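Local coordinates for protein synthesis inhibitor I (Hordeum vulgare, PDB 4FBC) that belongs to the plant ribosome-inactivating protein family and, in this model, holds adenosine monophosphate in a pocket, at residues L39-H44 / A270-L275; G77-I82 / G97-L102; L102-G105 / T111-G114. The protein carries 3 engineered substitutions. All blocks are in the same frame, centred on the assembly; numbering follows the deposited sequence.

Contact 1. Residues L39-H44 / A270-L275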
# COMPACT_ATOMS: atom_id res chain seq x y z
N LEU A 39 -4.59 -6.73 7.91
CA LEU A 39 -3.64 -7.43 7.03
C LEU A 39 -2.67 -8.34 7.78
O LEU A 39 -2.05 -9.24 7.20
CB LEU A 39 -2.84 -6.42 6.19
CG LEU A 39 -3.53 -5.69 5.04
CD1 LEU A 39 -2.61 -4.61 4.44
CD2 LEU A 39 -3.95 -6.70 3.98
N ARG A 40 -2.53 -8.11 9.09
CA ARG A 40 -1.41 -8.66 9.85
C ARG A 40 -1.48 -10.18 10.01
O ARG A 40 -2.55 -10.78 10.03
CB ARG A 40 -1.36 -8.02 11.25
CG ARG A 40 -2.28 -8.71 12.26
CD ARG A 40 -2.64 -7.88 13.48
NE ARG A 40 -3.49 -8.67 14.38
CZ ARG A 40 -4.78 -8.97 14.17
NH1 ARG A 40 -5.42 -8.54 13.09
NH2 ARG A 40 -5.44 -9.70 15.07
N ASN A 41 -0.31 -10.79 10.11
CA ASN A 41 -0.20 -12.15 10.61
C ASN A 41 -0.18 -12.09 12.13
O ASN A 41 0.83 -11.69 12.72
CB ASN A 41 1.08 -12.81 10.07
CG ASN A 41 1.23 -14.25 10.53
OD1 ASN A 41 0.48 -14.73 11.36
ND2 ASN A 41 2.21 -14.95 9.96
N PRO A 42 -1.27 -12.52 12.79
CA PRO A 42 -1.31 -12.36 14.25
C PRO A 42 -0.20 -13.14 14.97
O PRO A 42 0.10 -12.83 16.12
CB PRO A 42 -2.70 -12.90 14.64
CG PRO A 42 -3.51 -12.85 13.38
CD PRO A 42 -2.52 -13.10 12.25
N ALA A 43 0.40 -14.12 14.28
CA ALA A 43 1.47 -14.94 14.85
C ALA A 43 2.87 -14.40 14.60
O ALA A 43 3.86 -15.01 15.02
CB ALA A 43 1.36 -16.39 14.31
N HIS A 44 2.98 -13.28 13.90
CA HIS A 44 4.29 -12.78 13.51
C HIS A 44 4.36 -11.25 13.53
O HIS A 44 3.89 -10.59 12.60
CB HIS A 44 4.66 -13.31 12.11
CG HIS A 44 6.08 -13.04 11.71
ND1 HIS A 44 6.51 -13.10 10.40
CD2 HIS A 44 7.16 -12.70 12.45
CE1 HIS A 44 7.80 -12.82 10.35
NE2 HIS A 44 8.22 -12.57 11.58
N ALA A 270 6.64 -21.49 4.48
CA ALA A 270 5.71 -22.53 4.94
C ALA A 270 5.40 -22.42 6.43
O ALA A 270 4.25 -22.54 6.84
CB ALA A 270 6.24 -23.93 4.61
N LYS A 271 6.43 -22.20 7.24
CA LYS A 271 6.21 -22.12 8.69
C LYS A 271 5.41 -20.87 9.08
O LYS A 271 4.53 -20.95 9.93
CB LYS A 271 7.53 -22.21 9.47
CG LYS A 271 7.32 -22.52 10.96
CD LYS A 271 6.59 -23.86 11.13
CE LYS A 271 6.46 -24.29 12.58
NZ LYS A 271 6.00 -25.73 12.68
N ALA A 272 5.69 -19.73 8.45
CA ALA A 272 4.94 -18.52 8.79
C ALA A 272 3.47 -18.65 8.37
O ALA A 272 2.59 -18.11 9.03
CB ALA A 272 5.58 -17.28 8.15
N LEU A 273 3.21 -19.36 7.27
CA LEU A 273 1.84 -19.55 6.84
C LEU A 273 1.15 -20.53 7.78
O LEU A 273 -0.04 -20.40 8.07
CB LEU A 273 1.78 -20.03 5.38
CG LEU A 273 1.98 -18.94 4.31
CD1 LEU A 273 2.02 -19.56 2.91
CD2 LEU A 273 0.85 -17.94 4.40
N GLU A 274 1.90 -21.51 8.27
CA GLU A 274 1.37 -22.46 9.24
C GLU A 274 0.94 -21.73 10.51
O GLU A 274 -0.17 -21.94 11.01
CB GLU A 274 2.41 -23.54 9.57
CG GLU A 274 2.03 -24.40 10.75
CD GLU A 274 3.05 -25.48 11.01
OE1 GLU A 274 3.41 -25.71 12.19
OE2 GLU A 274 3.50 -26.11 10.03
N LEU A 275 1.80 -20.84 11.00
CA LEU A 275 1.45 -20.05 12.19
C LEU A 275 0.28 -19.11 11.93
O LEU A 275 -0.59 -18.94 12.79
CB LEU A 275 2.67 -19.29 12.72
CG LEU A 275 3.88 -20.14 13.11
CD1 LEU A 275 5.01 -19.29 13.64
CD2 LEU A 275 3.52 -21.23 14.12
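A43 and L275 bring the two backbones closest together, their CA atoms 5.8 Å apart, where the loop 39-44 turns against one side of helix 269-278. N41 to H44 form a type I beta turn, closed by the amide N of H44 donating to the carbonyl O of N41 at 2.9 Å. Inside it sits an Asx turn: OD1 of N41 accepts the backbone N of A43 at 3.0 Å, the N-H arriving fairly straight but from above the carbonyl plane. The N41 side chain extends with CG anti to its own N (chi1 -178°), which carries the amide from the turn toward the helix. Its ND2 gives a weak hydrogen bond to the carbonyl O of A272, 3.3 Å long and bent to 137°. One amide therefore does two jobs, with the oxygen shaping the loop and the nitrogen reaching the helix. This is loop-to-helix packing, joining the turn between helix 25-39 and strand 45-46 to a helix near the C-terminus. Beyond the amide the contact is small and mostly van der Waals: CB of A43 rests on CB of L275 at 3.6 Å and equally near that residue's carbonyl O. A272, covered in part by N41, is buried and its methyl also touches P54 and F260; A43 and L275 are partly exposed. N41 and P42 both also touch F276, one residue further along the helix, and the backbone of N41 is hydrogen-bonded to V51.

Contact 2. Residues G77-I82 / G97-L102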
# COMPACT_ATOMS: atom_id res chain seq x y z
N GLY A 77 -18.56 5.20 -3.54
CA GLY A 77 -17.12 5.24 -3.48
C GLY A 77 -16.43 4.65 -4.69
O GLY A 77 -17.00 3.83 -5.40
N LEU A 78 -15.20 5.10 -4.93
CA LEU A 78 -14.30 4.44 -5.87
C LEU A 78 -13.71 3.23 -5.17
O LEU A 78 -13.13 3.36 -4.09
CB LEU A 78 -13.18 5.38 -6.31
CG LEU A 78 -12.00 4.74 -7.03
CD1 LEU A 78 -12.41 4.25 -8.42
CD2 LEU A 78 -10.82 5.70 -7.13
N THR A 79 -13.85 2.04 -5.76
CA THR A 79 -13.36 0.83 -5.12
C THR A 79 -12.02 0.43 -5.71
O THR A 79 -11.87 0.37 -6.94
CB THR A 79 -14.36 -0.35 -5.22
OG1 THR A 79 -15.63 0.06 -4.70
CG2 THR A 79 -13.87 -1.56 -4.41
N LEU A 80 -11.05 0.19 -4.84
CA LEU A 80 -9.73 -0.26 -5.25
C LEU A 80 -9.57 -1.73 -4.87
O LEU A 80 -9.94 -2.12 -3.76
CB LEU A 80 -8.65 0.54 -4.51
CG LEU A 80 -8.77 2.06 -4.59
CD1 LEU A 80 -7.58 2.72 -3.89
CD2 LEU A 80 -8.85 2.50 -6.03
N ALA A 81 -9.01 -2.53 -5.77
CA ALA A 81 -8.69 -3.92 -5.47
C ALA A 81 -7.19 -4.05 -5.21
O ALA A 81 -6.37 -3.77 -6.09
CB ALA A 81 -9.11 -4.82 -6.63
N ILE A 82 -6.84 -4.47 -4.00
CA ILE A 82 -5.45 -4.50 -3.56
C ILE A 82 -5.11 -5.89 -3.00
O ILE A 82 -5.91 -6.48 -2.28
CB ILE A 82 -5.20 -3.42 -2.48
CG1 ILE A 82 -5.57 -2.03 -3.01
CG2 ILE A 82 -3.75 -3.44 -2.03
CD1 ILE A 82 -5.61 -0.92 -1.92
N GLY A 97 -19.51 0.68 -13.27
CA GLY A 97 -19.35 -0.71 -12.89
C GLY A 97 -18.16 -1.42 -13.52
O GLY A 97 -17.91 -2.59 -13.25
N THR A 98 -17.41 -0.69 -14.35
CA THR A 98 -16.26 -1.28 -15.04
C THR A 98 -15.07 -1.46 -14.10
O THR A 98 -14.61 -0.50 -13.48
CB THR A 98 -15.82 -0.42 -16.24
OG1 THR A 98 -16.91 -0.28 -17.16
CG2 THR A 98 -14.65 -1.05 -16.94
N TRP A 99 -14.56 -2.69 -14.01
CA TRP A 99 -13.27 -2.93 -13.36
C TRP A 99 -12.13 -2.66 -14.32
O TRP A 99 -12.07 -3.23 -15.43
CB TRP A 99 -13.19 -4.37 -12.84
CG TRP A 99 -13.79 -4.57 -11.47
CD1 TRP A 99 -14.99 -5.16 -11.17
CD2 TRP A 99 -13.23 -4.16 -10.21
NE1 TRP A 99 -15.20 -5.15 -9.81
CE2 TRP A 99 -14.13 -4.55 -9.20
CE3 TRP A 99 -12.04 -3.51 -9.85
CZ2 TRP A 99 -13.89 -4.30 -7.84
CZ3 TRP A 99 -11.80 -3.26 -8.51
CH2 TRP A 99 -12.72 -3.66 -7.52
N TRP A 100 -11.23 -1.77 -13.91
CA TRP A 100 -10.03 -1.46 -14.68
C TRP A 100 -8.85 -2.15 -14.00
O TRP A 100 -8.79 -2.21 -12.78
CB TRP A 100 -9.81 0.05 -14.73
CG TRP A 100 -10.97 0.77 -15.34
CD1 TRP A 100 -12.07 1.25 -14.69
CD2 TRP A 100 -11.14 1.09 -16.72
NE1 TRP A 100 -12.92 1.86 -15.60
CE2 TRP A 100 -12.37 1.76 -16.85
CE3 TRP A 100 -10.37 0.86 -17.87
CZ2 TRP A 100 -12.85 2.22 -18.08
CZ3 TRP A 100 -10.85 1.31 -19.08
CH2 TRP A 100 -12.07 1.99 -19.18
N GLU A 101 -7.94 -2.69 -14.80
CA GLU A 101 -6.77 -3.36 -14.24
C GLU A 101 -5.46 -2.73 -14.71
O GLU A 101 -5.39 -2.10 -15.77
CB GLU A 101 -6.79 -4.85 -14.58
CG GLU A 101 -6.75 -5.14 -16.07
CD GLU A 101 -6.89 -6.62 -16.36
OE1 GLU A 101 -6.81 -7.44 -15.41
OE2 GLU A 101 -7.07 -6.96 -17.55
N LEU A 102 -4.41 -2.93 -13.91
CA LEU A 102 -3.11 -2.34 -14.17
C LEU A 102 -2.14 -3.38 -14.73
O LEU A 102 -0.97 -3.09 -14.99
CB LEU A 102 -2.54 -1.74 -12.88
CG LEU A 102 -3.33 -0.52 -12.41
CD1 LEU A 102 -3.05 -0.24 -10.94
CD2 LEU A 102 -2.94 0.67 -13.26
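The indole of W99 reaches across to T79 and A81 with the far end of its six-membered ring, and both methyls come at the ring obliquely. CZ3 comes to 3.6 Å from CB of A81, and CH2 to 3.9 Å from CG2 of T79; CB of A81 also touches CH2, so that methyl is shared by two ring carbons. The next indole, that of W100, belongs to the other surface of the sheet: CG2 of T98 lies 3.5 Å above one face, displaced toward the rim. It also meets the F92 ring at a shallow angle and forms a cation-pi pair with R149, while its NE1 is hydrogen-bonded to OG of S94.

W99 gets there because CG is anti to the carbonyl carbon (chi1 -85°) and the long ring then spans the width of a strand. T79 answers with CG2 anti to its backbone N, which puts the methyl rather than the hydroxyl against the ring. The side-chain grip is apolar, with the carbonyl O of T79 also near CZ3. CA of T79 and CA of W99 are 9.1 Å apart, far too wide for paired strands, and this spacing reflects the strand that runs between them.

That intervening strand is 89-93, antiparallel to both, so 78-83 and 99-101 run the same way as second neighbours in the mixed six-stranded sheet. The backbone of its K93 is hydrogen-bonded to that of T79, and the lysine side chain lies against W99; D11 touches the indole as well. T79 also packs on H66 and V68 of strand 64-70, and L78, on the sheet's other surface, packs against V143, L146 and H147 of helix 136-147.

Contact 3. Residues L102-G105 / T111-G114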
# COMPACT_ATOMS: atom_id res chain seq x y z
N LEU A 102 -4.41 -2.93 -13.91
CA LEU A 102 -3.11 -2.34 -14.17
C LEU A 102 -2.14 -3.38 -14.73
O LEU A 102 -0.97 -3.09 -14.99
CB LEU A 102 -2.54 -1.74 -12.88
CG LEU A 102 -3.33 -0.52 -12.41
CD1 LEU A 102 -3.05 -0.24 -10.94
CD2 LEU A 102 -2.94 0.67 -13.26
N THR A 103 -2.65 -4.60 -14.90
CA THR A 103 -1.90 -5.69 -15.50
C THR A 103 -2.82 -6.40 -16.49
O THR A 103 -3.89 -6.85 -16.10
CB THR A 103 -1.44 -6.71 -14.43
OG1 THR A 103 -0.61 -6.05 -13.46
CG2 THR A 103 -0.64 -7.84 -15.08
N PRO A 104 -2.42 -6.49 -17.77
CA PRO A 104 -3.29 -7.11 -18.77
C PRO A 104 -3.52 -8.59 -18.45
O PRO A 104 -2.55 -9.32 -18.21
CB PRO A 104 -2.50 -6.96 -20.08
CG PRO A 104 -1.53 -5.82 -19.82
CD PRO A 104 -1.18 -5.96 -18.36
N GLY A 105 -4.78 -9.02 -18.42
CA GLY A 105 -5.11 -10.42 -18.22
C GLY A 105 -5.12 -10.93 -16.78
O GLY A 105 -5.32 -12.12 -16.55
N THR A 111 -10.93 -4.50 -17.63
CA THR A 111 -10.45 -3.81 -18.82
C THR A 111 -9.11 -3.15 -18.51
O THR A 111 -9.01 -2.37 -17.56
CB THR A 111 -11.47 -2.73 -19.26
OG1 THR A 111 -12.72 -3.36 -19.57
CG2 THR A 111 -10.98 -1.97 -20.49
N TYR A 112 -8.08 -3.46 -19.29
CA TYR A 112 -6.76 -2.88 -19.06
C TYR A 112 -6.78 -1.37 -19.26
O TYR A 112 -7.28 -0.88 -20.28
CB TYR A 112 -5.71 -3.54 -19.97
CG TYR A 112 -4.30 -3.03 -19.76
CD1 TYR A 112 -3.70 -3.09 -18.50
CD2 TYR A 112 -3.56 -2.51 -20.81
CE1 TYR A 112 -2.42 -2.63 -18.30
CE2 TYR A 112 -2.27 -2.05 -20.62
CZ TYR A 112 -1.70 -2.11 -19.36
OH TYR A 112 -0.42 -1.66 -19.16
N VAL A 113 -6.25 -0.64 -18.28
CA VAL A 113 -6.33 0.82 -18.30
C VAL A 113 -5.38 1.50 -19.29
O VAL A 113 -5.57 2.68 -19.65
CB VAL A 113 -6.14 1.41 -16.87
CG1 VAL A 113 -4.69 1.32 -16.44
CG2 VAL A 113 -6.63 2.86 -16.81
N GLY A 114 -4.38 0.77 -19.76
CA GLY A 114 -3.44 1.30 -20.73
C GLY A 114 -2.01 1.48 -20.25
O GLY A 114 -1.11 1.80 -21.04
O HOH W 1 1.02 -3.48 -17.13
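P104 lies flat against Y112, the two side chains side by side and pointing the same way. CG of the proline stands 3.6 Å from the centroid of the phenol ring and only 8° off its normal, a CH-pi contact squarely over the middle of the face. CD adds a second touch, 3.6 Å from CE1 of Y112. On the opposite face the backbone N of G114 sits 3.5 Å above the ring plane, shifted toward the rim, so the ring is sandwiched between the proline and the backbone of G114, two residues on. The tyrosine reaches into this slot because its CG is anti to the backbone N (chi1 -178°). At the ring's edge stands the peptide joining L102 to T103: the carbonyl O of L102 is 3.6 Å from CE1 of Y112, near the ring plane. A water ties the two polar ends together, donating to O of L102 at 2.9 Å and hydrogen-bonded to OH of Y112 at 3.1 Å.

The loop 102-105 is the beginning of a short connection between strands 99-101 and 111-112, which are parallel neighbours at the end of the mixed sheet, and no helix intervenes. Backbone hydrogen bonds pair T111 with W99 and E101, and V113, just past the strand, with E101.

A separate apolar contact forms farther in. CD2 of L102 meets CG1 of V113 at 3.7 Å, the two side chains again lying alongside; V113 is turned so that CG1 falls between its N and its carbonyl carbon (chi1 74°). L102 also packs on L89 and E90, and its side chain is about 5 Å from the bound adenosine monophosphate. The hydroxyl of T103 turns elsewhere, hydrogen-bonded to OE1 of E90.

In the fold
Contacts 2 and 3 belong to one sheet and share L102; strands 99-101 and 111-112 are neighbours, and O of W99 meets N of T111 at 2.8 Å in a probable hydrogen bond. All three contacts are partly buried. Contact 2 lies nearest the centre of the chain, about 15 Å from it, with A81 buried, and its side-chain contact is apolar. Contact 3, about 19 Å out, runs from buried L102 and V113 to P104, the only exposed touching residue of the three contacts, and brings in a water. Contact 1, equally peripheral, stands apart, its centre 28 Å from that of contact 2; there a loop meets a helix, and an amide adds a weak polar link.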